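Local coordinates for SusD-like protein BACOVA_02651 (Bacteroides ovatus, PDB 5E75), which binds polysaccharide at the cell surface and probably captures xyloglucan there before its transport into the periplasm for degradation, at residues 231-236 against 354-359; 289-294 against 407-412; 360-365 against 413-418. All blocks are in the same frame, centred on the assembly; numbering follows the deposited sequence.

From the N terminus, 231-236 comes first, in the loop after helix 205-221, and interaction 1 closes a long loop when strand 355-359 meets it. Residues 289-294, inside that loop, pair with helix 404-415, beyond it, so interaction 2 crosses interaction 1. Interaction 3 begins on helix 360-372, straight after the strand, and closes on the end of helix 404-415 and the turn there; it follows interaction 1 in series and crosses interaction 2. Helix 404-415 serves both later contacts. Salt bridges join the set: Arg359 of interaction 1 reaches Glu414 and Glu418 of interaction 3, and Arg411 of 407-412 reaches Asp362. Together they tie the short two-stranded sheet to the surrounding helices.

Interaction 1. Residues 231-236 against 354-359; sequences EDLFKY and NTYILR
Tyr356 reaches across to Leu233 with its ring edge-on, and its OH donates to Leu233 O at 2.7 Å, in the carbonyl plane and on a lone pair. Asn241 ND2 bonds to the same hydroxyl, which probably helps fix the far end of the ring. Phe234 stands almost perpendicular to this ring, the planes 84° apart in an oblique pairing, and its CE1 comes within 3.8 Å of Tyr356 CE2. The Leu233 side chain meets Arg359: its CD1 lies 3.5 Å above the guanidinium plane, offset toward the rim. Arg359 CD lies over the centre of the Tyr356 ring, and a bend at chi3 (-76°) turns the guanidinium so that NH2 comes to the edge of the Phe234 ring, 4.0 Å from CZ. The charged end of Arg359 is held by Glu418, Glu414 and Glu243, while apolar groups pack against its flat side and its chain. Strand 355-359 pairs antiparallel with strand 244-248, with a classic beta bulge where Ile357 and Leu358 both face Leu246. Arg359 is the N-cap residue of helix 360-372, and the 231-236 loop, coming from helix 205-221, packs beside the strand.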
loop_
_atom_site.group_PDB
_atom_site.type_symbol
_atom_site.label_atom_id
_atom_site.label_comp_id
_atom_site.label_asym_id
_atom_site.label_seq_id
_atom_site.Cartn_x
_atom_site.Cartn_y
_atom_site.Cartn_z
ATOM N N GLU A 231 7.740 -6.201 -14.110
ATOM C CA GLU A 231 8.776 -6.691 -13.208
ATOM C C GLU A 231 9.817 -5.630 -12.873
ATOM O O GLU A 231 10.434 -5.670 -11.806
ATOM C CB GLU A 231 9.480 -7.944 -13.783
ATOM C CG GLU A 231 10.336 -7.666 -15.027
ATOM C CD GLU A 231 11.151 -8.864 -15.506
ATOM O OE1 GLU A 231 10.539 -9.930 -15.718
ATOM O OE2 GLU A 231 12.391 -8.731 -15.679
ATOM N N ASP A 232 10.016 -4.681 -13.788
ATOM C CA ASP A 232 11.037 -3.661 -13.594
ATOM C C ASP A 232 10.709 -2.702 -12.453
ATOM O O ASP A 232 11.612 -2.092 -11.889
ATOM C CB ASP A 232 11.272 -2.865 -14.880
ATOM C CG ASP A 232 12.041 -3.657 -15.940
ATOM O OD1 ASP A 232 12.651 -4.687 -15.611
ATOM O OD2 ASP A 232 12.056 -3.219 -17.102
ATOM N N LEU A 233 9.428 -2.584 -12.101
ATOM C CA LEU A 233 9.014 -1.683 -11.029
ATOM C C LEU A 233 9.600 -2.092 -9.680
ATOM O O LEU A 233 9.706 -1.273 -8.773
ATOM C CB LEU A 233 7.489 -1.689 -10.897
ATOM C CG LEU A 233 6.698 -1.012 -12.001
ATOM C CD1 LEU A 233 5.243 -1.462 -11.936
ATOM C CD2 LEU A 233 6.826 0.506 -11.915
ATOM N N PHE A 234 9.978 -3.361 -9.549
ATOM C CA PHE A 234 10.311 -3.940 -8.251
ATOM C C PHE A 234 11.761 -4.379 -8.188
ATOM O O PHE A 234 12.123 -5.292 -7.449
ATOM C CB PHE A 234 9.307 -5.057 -7.941
ATOM C CG PHE A 234 7.897 -4.639 -8.208
ATOM C CD1 PHE A 234 7.251 -3.752 -7.359
ATOM C CD2 PHE A 234 7.241 -5.075 -9.342
ATOM C CE1 PHE A 234 5.959 -3.321 -7.637
ATOM C CE2 PHE A 234 5.940 -4.640 -9.614
ATOM C CZ PHE A 234 5.308 -3.789 -8.757
ATOM N N LYS A 235 12.597 -3.648 -8.934
ATOM C CA LYS A 235 14.043 -3.801 -8.919
ATOM C C LYS A 235 14.656 -2.496 -8.430
ATOM O O LYS A 235 14.208 -1.406 -8.803
ATOM C CB LYS A 235 14.555 -4.114 -10.320
ATOM C CG LYS A 235 14.008 -5.390 -10.894
ATOM C CD LYS A 235 14.437 -5.598 -12.342
ATOM C CE LYS A 235 13.670 -6.737 -12.999
ATOM N NZ LYS A 235 14.007 -6.870 -14.433
ATOM N N TYR A 236 15.677 -2.610 -7.595
ATOM C CA TYR A 236 16.304 -1.443 -6.976
ATOM C C TYR A 236 16.878 -0.437 -7.986
ATOM O O TYR A 236 16.811 0.777 -7.763
ATOM C CB TYR A 236 17.369 -1.903 -5.969
ATOM C CG TYR A 236 18.642 -1.099 -5.964
ATOM C CD1 TYR A 236 18.743 0.064 -5.235
ATOM C CD2 TYR A 236 19.747 -1.530 -6.683
ATOM C CE1 TYR A 236 19.932 0.800 -5.234
ATOM C CE2 TYR A 236 20.906 -0.822 -6.699
ATOM C CZ TYR A 236 21.003 0.335 -5.974
ATOM O OH TYR A 236 22.192 1.027 -6.009
ATOM N N ASN A 354 12.717 0.843 -2.563
ATOM C CA ASN A 354 11.797 1.815 -2.009
ATOM C C ASN A 354 10.458 1.150 -1.686
ATOM O O ASN A 354 10.165 0.043 -2.192
ATOM C CB ASN A 354 11.563 2.959 -3.002
ATOM C CG ASN A 354 12.708 3.949 -3.048
ATOM O OD1 ASN A 354 13.594 3.948 -2.193
ATOM N ND2 ASN A 354 12.686 4.804 -4.050
ATOM N N THR A 355 9.646 1.813 -0.862
ATOM C CA THR A 355 8.283 1.339 -0.593
ATOM C C THR A 355 7.305 2.273 -1.294
ATOM O O THR A 355 7.190 3.440 -0.958
ATOM C CB THR A 355 7.963 1.334 0.915
ATOM O OG1 THR A 355 8.907 0.505 1.603
ATOM C CG2 THR A 355 6.564 0.807 1.192
ATOM N N TYR A 356 6.613 1.778 -2.308
ATOM C CA TYR A 356 5.657 2.599 -3.038
ATOM C C TYR A 356 4.532 3.112 -2.146
ATOM O O TYR A 356 3.998 2.374 -1.309
ATOM C CB TYR A 356 5.035 1.811 -4.188
ATOM C CG TYR A 356 5.950 1.596 -5.359
ATOM C CD1 TYR A 356 6.336 2.663 -6.164
ATOM C CD2 TYR A 356 6.416 0.333 -5.680
ATOM C CE1 TYR A 356 7.166 2.490 -7.236
ATOM C CE2 TYR A 356 7.259 0.142 -6.781
ATOM C CZ TYR A 356 7.634 1.247 -7.543
ATOM O OH TYR A 356 8.465 1.108 -8.627
ATOM N N ILE A 357 4.176 4.380 -2.343
ATOM C CA ILE A 357 2.965 4.961 -1.787
ATOM C C ILE A 357 1.945 5.169 -2.907
ATOM O O ILE A 357 0.764 4.853 -2.742
ATOM C CB ILE A 357 3.258 6.276 -1.028
ATOM C CG1 ILE A 357 4.099 5.979 0.214
ATOM C CG2 ILE A 357 1.959 7.001 -0.645
ATOM C CD1 ILE A 357 4.633 7.227 0.937
ATOM N N LEU A 358 2.404 5.678 -4.052
ATOM C CA LEU A 358 1.548 5.852 -5.222
ATOM C C LEU A 358 2.279 5.567 -6.538
ATOM O O LEU A 358 3.305 6.195 -6.825
ATOM C CB LEU A 358 0.983 7.274 -5.278
ATOM C CG LEU A 358 -0.008 7.554 -6.421
ATOM C CD1 LEU A 358 -1.304 6.777 -6.200
ATOM C CD2 LEU A 358 -0.270 9.044 -6.543
ATOM N N ARG A 359 1.750 4.630 -7.327
ATOM C CA ARG A 359 2.195 4.411 -8.697
ATOM C C ARG A 359 1.200 4.991 -9.707
ATOM O O ARG A 359 -0.001 5.058 -9.453
ATOM C CB ARG A 359 2.359 2.906 -8.981
ATOM C CG ARG A 359 3.554 2.298 -8.325
ATOM C CD ARG A 359 3.949 0.981 -8.945
ATOM N NE ARG A 359 3.130 -0.178 -8.598
ATOM C CZ ARG A 359 2.311 -0.812 -9.431
ATOM N NH1 ARG A 359 2.031 -0.322 -10.634
ATOM N NH2 ARG A 359 1.730 -1.936 -9.040
#

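Interaction 2. Residues 289-294 against 407-412; sequences LQQYEL and IIRERR
Arg409 reaches from helix 404-415 to the backbone carbonyls at the C-terminal end of helix 286-291. NE of Arg409 donates to Gln291 O at 2.8 Å, with an N-H...O angle of 157° and the oxygen close to the guanidinium plane. NH2 of Arg409 adds two weak bonds, to Gln291 O at 3.2 Å and to Gln290 O at 3.3 Å. With CG trans to the backbone N (chi1 -172°) and the chain extended as far as NE, the guanidinium presents its edge to Gln291 O, and its charge probably complements the partial negative charge of the helix end. Flat groups stack at Arg412: the Gln291 amide plane lies 15° from that guanidinium, with Gln291 CG 3.5 Å above the guanidinium plane, while Asp287 and Tyr439 hold the polar end of Arg412. Glu293 CG rests over one face of the Arg409 guanidinium. Charge acts at longer range, since Glu293 OE2 is 4.4 Å from Arg409 NE but well out of the guanidinium plane. A water donates to both Glu293 OE2 and Glu410 OE1, each at 3.0 Å, and Arg391 forms salt bridges with both oxygens, which would probably offset the repulsion between the two carboxylates. A leucine in place of Arg409 would probably leave the Gln291 carbonyl without its strongest partner in this contact and take from Glu293 the nearby opposite charge. The arrangement is that of an arginine on the flank of one helix docking the C-terminal end of another, and it joins two helices within the largely helical SusD-family fold.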
loop_
_atom_site.group_PDB
_atom_site.type_symbol
_atom_site.label_atom_id
_atom_site.label_comp_id
_atom_site.label_asym_id
_atom_site.label_seq_id
_atom_site.Cartn_x
_atom_site.Cartn_y
_atom_site.Cartn_z
ATOM N N LEU A 289 -3.985 -15.969 -5.313
ATOM C CA LEU A 289 -3.425 -16.632 -6.485
ATOM C C LEU A 289 -4.486 -16.846 -7.559
ATOM O O LEU A 289 -4.200 -16.748 -8.753
ATOM C CB LEU A 289 -2.745 -17.953 -6.115
ATOM C CG LEU A 289 -1.438 -17.794 -5.352
ATOM C CD1 LEU A 289 -1.045 -19.131 -4.737
ATOM C CD2 LEU A 289 -0.338 -17.261 -6.246
ATOM N N GLN A 290 -5.717 -17.120 -7.147
ATOM C CA GLN A 290 -6.786 -17.336 -8.115
ATOM C C GLN A 290 -7.219 -16.053 -8.807
ATOM O O GLN A 290 -7.928 -16.090 -9.811
ATOM C CB GLN A 290 -7.992 -17.990 -7.440
ATOM C CG GLN A 290 -7.741 -19.426 -7.045
ATOM C CD GLN A 290 -8.827 -19.992 -6.148
ATOM O OE1 GLN A 290 -9.568 -19.247 -5.501
ATOM N NE2 GLN A 290 -8.899 -21.321 -6.079
ATOM N N GLN A 291 -6.824 -14.898 -8.281
ATOM C CA GLN A 291 -7.172 -13.634 -8.928
ATOM C C GLN A 291 -6.416 -13.446 -10.238
ATOM O O GLN A 291 -6.908 -12.773 -11.152
ATOM C CB GLN A 291 -6.899 -12.420 -8.021
ATOM C CG GLN A 291 -7.646 -12.435 -6.701
ATOM C CD GLN A 291 -9.117 -12.663 -6.865
ATOM O OE1 GLN A 291 -9.662 -13.676 -6.408
ATOM N NE2 GLN A 291 -9.774 -11.748 -7.526
ATOM N N TYR A 292 -5.214 -13.998 -10.344
ATOM C CA TYR A 292 -4.462 -13.856 -11.583
ATOM C C TYR A 292 -5.109 -14.679 -12.688
ATOM O O TYR A 292 -5.256 -15.896 -12.578
ATOM C CB TYR A 292 -3.001 -14.279 -11.403
ATOM C CG TYR A 292 -2.290 -13.494 -10.324
ATOM C CD1 TYR A 292 -1.779 -12.224 -10.569
ATOM C CD2 TYR A 292 -2.159 -14.018 -9.046
ATOM C CE1 TYR A 292 -1.153 -11.486 -9.562
ATOM C CE2 TYR A 292 -1.542 -13.288 -8.031
ATOM C CZ TYR A 292 -1.035 -12.036 -8.303
ATOM O OH TYR A 292 -0.430 -11.320 -7.291
ATOM N N GLU A 293 -5.476 -14.006 -13.764
ATOM C CA GLU A 293 -5.958 -14.711 -14.946
ATOM C C GLU A 293 -4.836 -15.582 -15.483
ATOM O O GLU A 293 -3.662 -15.317 -15.258
ATOM C CB GLU A 293 -6.442 -13.691 -15.976
ATOM C CG GLU A 293 -7.667 -12.923 -15.453
ATOM C CD GLU A 293 -8.113 -11.765 -16.322
ATOM O OE1 GLU A 293 -7.863 -11.791 -17.536
ATOM O OE2 GLU A 293 -8.720 -10.815 -15.771
ATOM N N LEU A 294 -5.199 -16.652 -16.176
ATOM C CA LEU A 294 -4.223 -17.619 -16.661
ATOM C C LEU A 294 -3.104 -16.961 -17.464
ATOM O O LEU A 294 -1.936 -17.323 -17.300
ATOM C CB LEU A 294 -4.913 -18.693 -17.496
ATOM C CG LEU A 294 -4.035 -19.821 -18.041
ATOM C CD1 LEU A 294 -3.240 -20.517 -16.949
ATOM C CD2 LEU A 294 -4.951 -20.804 -18.753
ATOM N N ILE A 407 -12.813 -4.061 -11.642
ATOM C CA ILE A 407 -11.879 -3.127 -11.021
ATOM C C ILE A 407 -11.286 -3.703 -9.743
ATOM O O ILE A 407 -10.075 -3.577 -9.507
ATOM C CB ILE A 407 -12.545 -1.767 -10.765
ATOM C CG1 ILE A 407 -12.877 -1.147 -12.123
ATOM C CG2 ILE A 407 -11.639 -0.856 -9.948
ATOM C CD1 ILE A 407 -13.669 0.130 -12.086
ATOM N N ILE A 408 -12.106 -4.362 -8.935
ATOM C CA ILE A 408 -11.620 -4.982 -7.708
ATOM C C ILE A 408 -10.537 -6.010 -8.048
ATOM O O ILE A 408 -9.473 -6.038 -7.428
ATOM C CB ILE A 408 -12.759 -5.627 -6.882
ATOM C CG1 ILE A 408 -13.684 -4.532 -6.341
ATOM C CG2 ILE A 408 -12.193 -6.489 -5.747
ATOM C CD1 ILE A 408 -15.017 -5.067 -5.778
ATOM N N ARG A 409 -10.795 -6.867 -9.035
ATOM C CA ARG A 409 -9.845 -7.906 -9.384
ATOM C C ARG A 409 -8.576 -7.294 -9.934
ATOM O O ARG A 409 -7.485 -7.718 -9.584
ATOM C CB ARG A 409 -10.457 -8.869 -10.413
ATOM C CG ARG A 409 -9.614 -10.102 -10.706
ATOM C CD ARG A 409 -10.329 -11.034 -11.664
ATOM N NE ARG A 409 -9.627 -12.301 -11.746
ATOM C CZ ARG A 409 -10.073 -13.394 -12.351
ATOM N NH1 ARG A 409 -11.241 -13.395 -12.961
ATOM N NH2 ARG A 409 -9.339 -14.490 -12.325
ATOM N N GLU A 410 -8.726 -6.294 -10.792
ATOM C CA GLU A 410 -7.592 -5.673 -11.448
ATOM C C GLU A 410 -6.686 -4.994 -10.430
ATOM O O GLU A 410 -5.458 -5.100 -10.514
ATOM C CB GLU A 410 -8.031 -4.672 -12.528
ATOM C CG GLU A 410 -6.933 -4.391 -13.563
ATOM C CD GLU A 410 -6.559 -5.618 -14.374
ATOM O OE1 GLU A 410 -7.423 -6.522 -14.535
ATOM O OE2 GLU A 410 -5.411 -5.675 -14.855
ATOM N N ARG A 411 -7.277 -4.303 -9.453
ATOM C CA ARG A 411 -6.468 -3.667 -8.427
ATOM C C ARG A 411 -5.740 -4.704 -7.576
ATOM O O ARG A 411 -4.560 -4.527 -7.262
ATOM C CB ARG A 411 -7.312 -2.735 -7.559
ATOM C CG ARG A 411 -7.755 -1.480 -8.286
ATOM C CD ARG A 411 -8.478 -0.516 -7.357
ATOM N NE ARG A 411 -7.551 0.080 -6.412
ATOM C CZ ARG A 411 -6.829 1.175 -6.631
ATOM N NH1 ARG A 411 -6.974 1.904 -7.722
ATOM N NH2 ARG A 411 -5.976 1.600 -5.705
ATOM N N ARG A 412 -6.407 -5.781 -7.187
ATOM C CA ARG A 412 -5.740 -6.797 -6.380
ATOM C C ARG A 412 -4.492 -7.324 -7.070
ATOM O O ARG A 412 -3.435 -7.442 -6.430
ATOM C CB ARG A 412 -6.692 -7.947 -6.023
ATOM C CG ARG A 412 -7.757 -7.570 -5.010
ATOM C CD ARG A 412 -8.588 -8.751 -4.533
ATOM N NE ARG A 412 -7.768 -9.675 -3.751
ATOM C CZ ARG A 412 -8.124 -10.912 -3.401
ATOM N NH1 ARG A 412 -9.304 -11.426 -3.749
ATOM N NH2 ARG A 412 -7.270 -11.660 -2.713
HETATM O O HOH W 1 -7.388 -9.370 -13.482
#

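Interaction 3. Residues 360-365 against 413-418; sequences LADVYL and VEFGME
Phe415 drives the CZ end of its ring edgewise against the first turn of helix 360-372, where Ala361 C and Asp362 N lie near the ring plane. Phe415 CZ comes within 3.4 Å of both Asp362 N and Asp362 CA. Asp362 CB also sits 3.6 Å from Phe415 CZ, and its side chain crosses the phenylalanine at about a right angle, with the carboxylate plane turned 40° from the ring. One turn on, Leu365 and the ring run alongside each other, pointing opposite ways, with Leu365 CD1 3.9 Å from Phe415 CE2. Glu414 lies along one face of the same ring through CG, 3.6 Å above the plane and offset toward the rim. A chi1 of -176° swings Glu414 CG away from the backbone N, and a bend at chi2 (64°) carries OE2 to within 3.5 Å of the Ala361 methyl carbon, CB. Phe415 to Glu418 form a type II beta turn, closed by Glu418 N to Phe415 O at 3.1 Å, and Glu418 OE1 comes back to the edge of the Phe415 ring.

Across the interface the two segments meet by van der Waals contact, while the charges find partners elsewhere. Asp362 bridges to Arg411 and Lys189, and Glu414 to Arg299 and Arg393. The contact therefore sets an apolar wedge beside buried carboxylates whose cationic partners all lie outside the two segments; those cations probably keep both groups ionised and help hold them against the ring and the methyl.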
loop_
_atom_site.group_PDB
_atom_site.type_symbol
_atom_site.label_atom_id
_atom_site.label_comp_id
_atom_site.label_asym_id
_atom_site.label_seq_id
_atom_site.Cartn_x
_atom_site.Cartn_y
_atom_site.Cartn_z
ATOM N N LEU A 360 1.695 5.335 -10.891
ATOM C CA LEU A 360 0.825 5.846 -11.952
ATOM C C LEU A 360 -0.302 4.868 -12.298
ATOM O O LEU A 360 -1.428 5.305 -12.582
ATOM C CB LEU A 360 1.663 6.204 -13.182
ATOM C CG LEU A 360 0.932 6.880 -14.338
ATOM C CD1 LEU A 360 0.427 8.261 -13.965
ATOM C CD2 LEU A 360 1.850 6.938 -15.536
ATOM N N ALA A 361 -0.046 3.560 -12.242
ATOM C CA ALA A 361 -1.106 2.607 -12.566
ATOM C C ALA A 361 -2.298 2.747 -11.622
ATOM O O ALA A 361 -3.424 2.464 -12.012
ATOM C CB ALA A 361 -0.592 1.205 -12.524
ATOM N N ASP A 362 -2.049 3.136 -10.378
ATOM C CA ASP A 362 -3.127 3.387 -9.413
ATOM C C ASP A 362 -4.018 4.527 -9.914
ATOM O O ASP A 362 -5.249 4.464 -9.834
ATOM C CB ASP A 362 -2.484 3.726 -8.065
ATOM C CG ASP A 362 -3.398 3.562 -6.885
ATOM O OD1 ASP A 362 -4.621 3.669 -7.021
ATOM O OD2 ASP A 362 -2.858 3.317 -5.788
ATOM N N VAL A 363 -3.394 5.588 -10.416
ATOM C CA VAL A 363 -4.156 6.717 -10.921
ATOM C C VAL A 363 -4.973 6.283 -12.144
ATOM O O VAL A 363 -6.121 6.708 -12.292
ATOM C CB VAL A 363 -3.265 7.952 -11.218
ATOM C CG1 VAL A 363 -4.113 9.147 -11.557
ATOM C CG2 VAL A 363 -2.381 8.278 -10.030
ATOM N N TYR A 364 -4.396 5.435 -12.995
ATOM C CA TYR A 364 -5.141 4.908 -14.150
ATOM C C TYR A 364 -6.393 4.173 -13.693
ATOM O O TYR A 364 -7.490 4.388 -14.221
ATOM C CB TYR A 364 -4.272 3.952 -14.987
ATOM C CG TYR A 364 -3.221 4.601 -15.889
ATOM C CD1 TYR A 364 -2.826 5.919 -15.718
ATOM C CD2 TYR A 364 -2.628 3.881 -16.927
ATOM C CE1 TYR A 364 -1.876 6.495 -16.558
ATOM C CE2 TYR A 364 -1.688 4.451 -17.747
ATOM C CZ TYR A 364 -1.309 5.753 -17.565
ATOM O OH TYR A 364 -0.384 6.273 -18.446
ATOM N N LEU A 365 -6.239 3.275 -12.730
ATOM C CA LEU A 365 -7.372 2.492 -12.268
ATOM C C LEU A 365 -8.379 3.332 -11.485
ATOM O O LEU A 365 -9.583 3.100 -11.565
ATOM C CB LEU A 365 -6.910 1.275 -11.438
ATOM C CG LEU A 365 -6.097 0.239 -12.206
ATOM C CD1 LEU A 365 -5.595 -0.838 -11.274
ATOM C CD2 LEU A 365 -6.885 -0.386 -13.307
ATOM N N VAL A 413 -4.596 -7.655 -8.364
ATOM C CA VAL A 413 -3.467 -8.219 -9.077
ATOM C C VAL A 413 -2.409 -7.173 -9.446
ATOM O O VAL A 413 -1.229 -7.494 -9.495
ATOM C CB VAL A 413 -3.866 -9.057 -10.342
ATOM C CG1 VAL A 413 -4.731 -10.255 -9.981
ATOM C CG2 VAL A 413 -4.575 -8.245 -11.363
ATOM N N GLU A 414 -2.806 -5.938 -9.682
ATOM C CA GLU A 414 -1.824 -4.900 -9.960
ATOM C C GLU A 414 -1.003 -4.584 -8.715
ATOM O O GLU A 414 0.205 -4.332 -8.825
ATOM C CB GLU A 414 -2.515 -3.648 -10.496
ATOM C CG GLU A 414 -1.563 -2.527 -10.903
ATOM C CD GLU A 414 -0.640 -2.863 -12.045
ATOM O OE1 GLU A 414 -0.941 -3.789 -12.842
ATOM O OE2 GLU A 414 0.398 -2.172 -12.174
ATOM N N PHE A 415 -1.631 -4.636 -7.541
ATOM C CA PHE A 415 -1.000 -4.109 -6.314
ATOM C C PHE A 415 -0.717 -5.155 -5.239
ATOM O O PHE A 415 -0.433 -4.812 -4.095
ATOM C CB PHE A 415 -1.790 -2.919 -5.738
ATOM C CG PHE A 415 -1.898 -1.794 -6.695
ATOM C CD1 PHE A 415 -0.769 -1.071 -7.031
ATOM C CD2 PHE A 415 -3.090 -1.483 -7.297
ATOM C CE1 PHE A 415 -0.847 -0.068 -7.976
ATOM C CE2 PHE A 415 -3.178 -0.470 -8.213
ATOM C CZ PHE A 415 -2.058 0.228 -8.552
ATOM N N GLY A 416 -0.763 -6.433 -5.598
ATOM C CA GLY A 416 -0.460 -7.481 -4.639
ATOM C C GLY A 416 0.900 -7.296 -3.992
ATOM O O GLY A 416 1.882 -6.980 -4.668
ATOM N N MET A 417 0.950 -7.475 -2.670
ATOM C CA MET A 417 2.197 -7.352 -1.897
ATOM C C MET A 417 2.813 -5.956 -1.977
ATOM O O MET A 417 4.001 -5.783 -1.757
ATOM C CB MET A 417 3.209 -8.450 -2.276
ATOM C CG MET A 417 2.726 -9.873 -1.984
ATOM S SD MET A 417 2.047 -10.112 -0.330
ATOM C CE MET A 417 3.355 -9.400 0.694
ATOM N N GLU A 418 1.985 -4.943 -2.219
ATOM C CA GLU A 418 2.408 -3.539 -2.099
ATOM C C GLU A 418 1.753 -2.849 -0.907
ATOM O O GLU A 418 1.867 -1.637 -0.752
ATOM C CB GLU A 418 2.139 -2.744 -3.383
ATOM C CG GLU A 418 3.044 -3.198 -4.507
ATOM C CD GLU A 418 2.806 -2.486 -5.821
ATOM O OE1 GLU A 418 2.798 -1.225 -5.868
ATOM O OE2 GLU A 418 2.690 -3.223 -6.809
#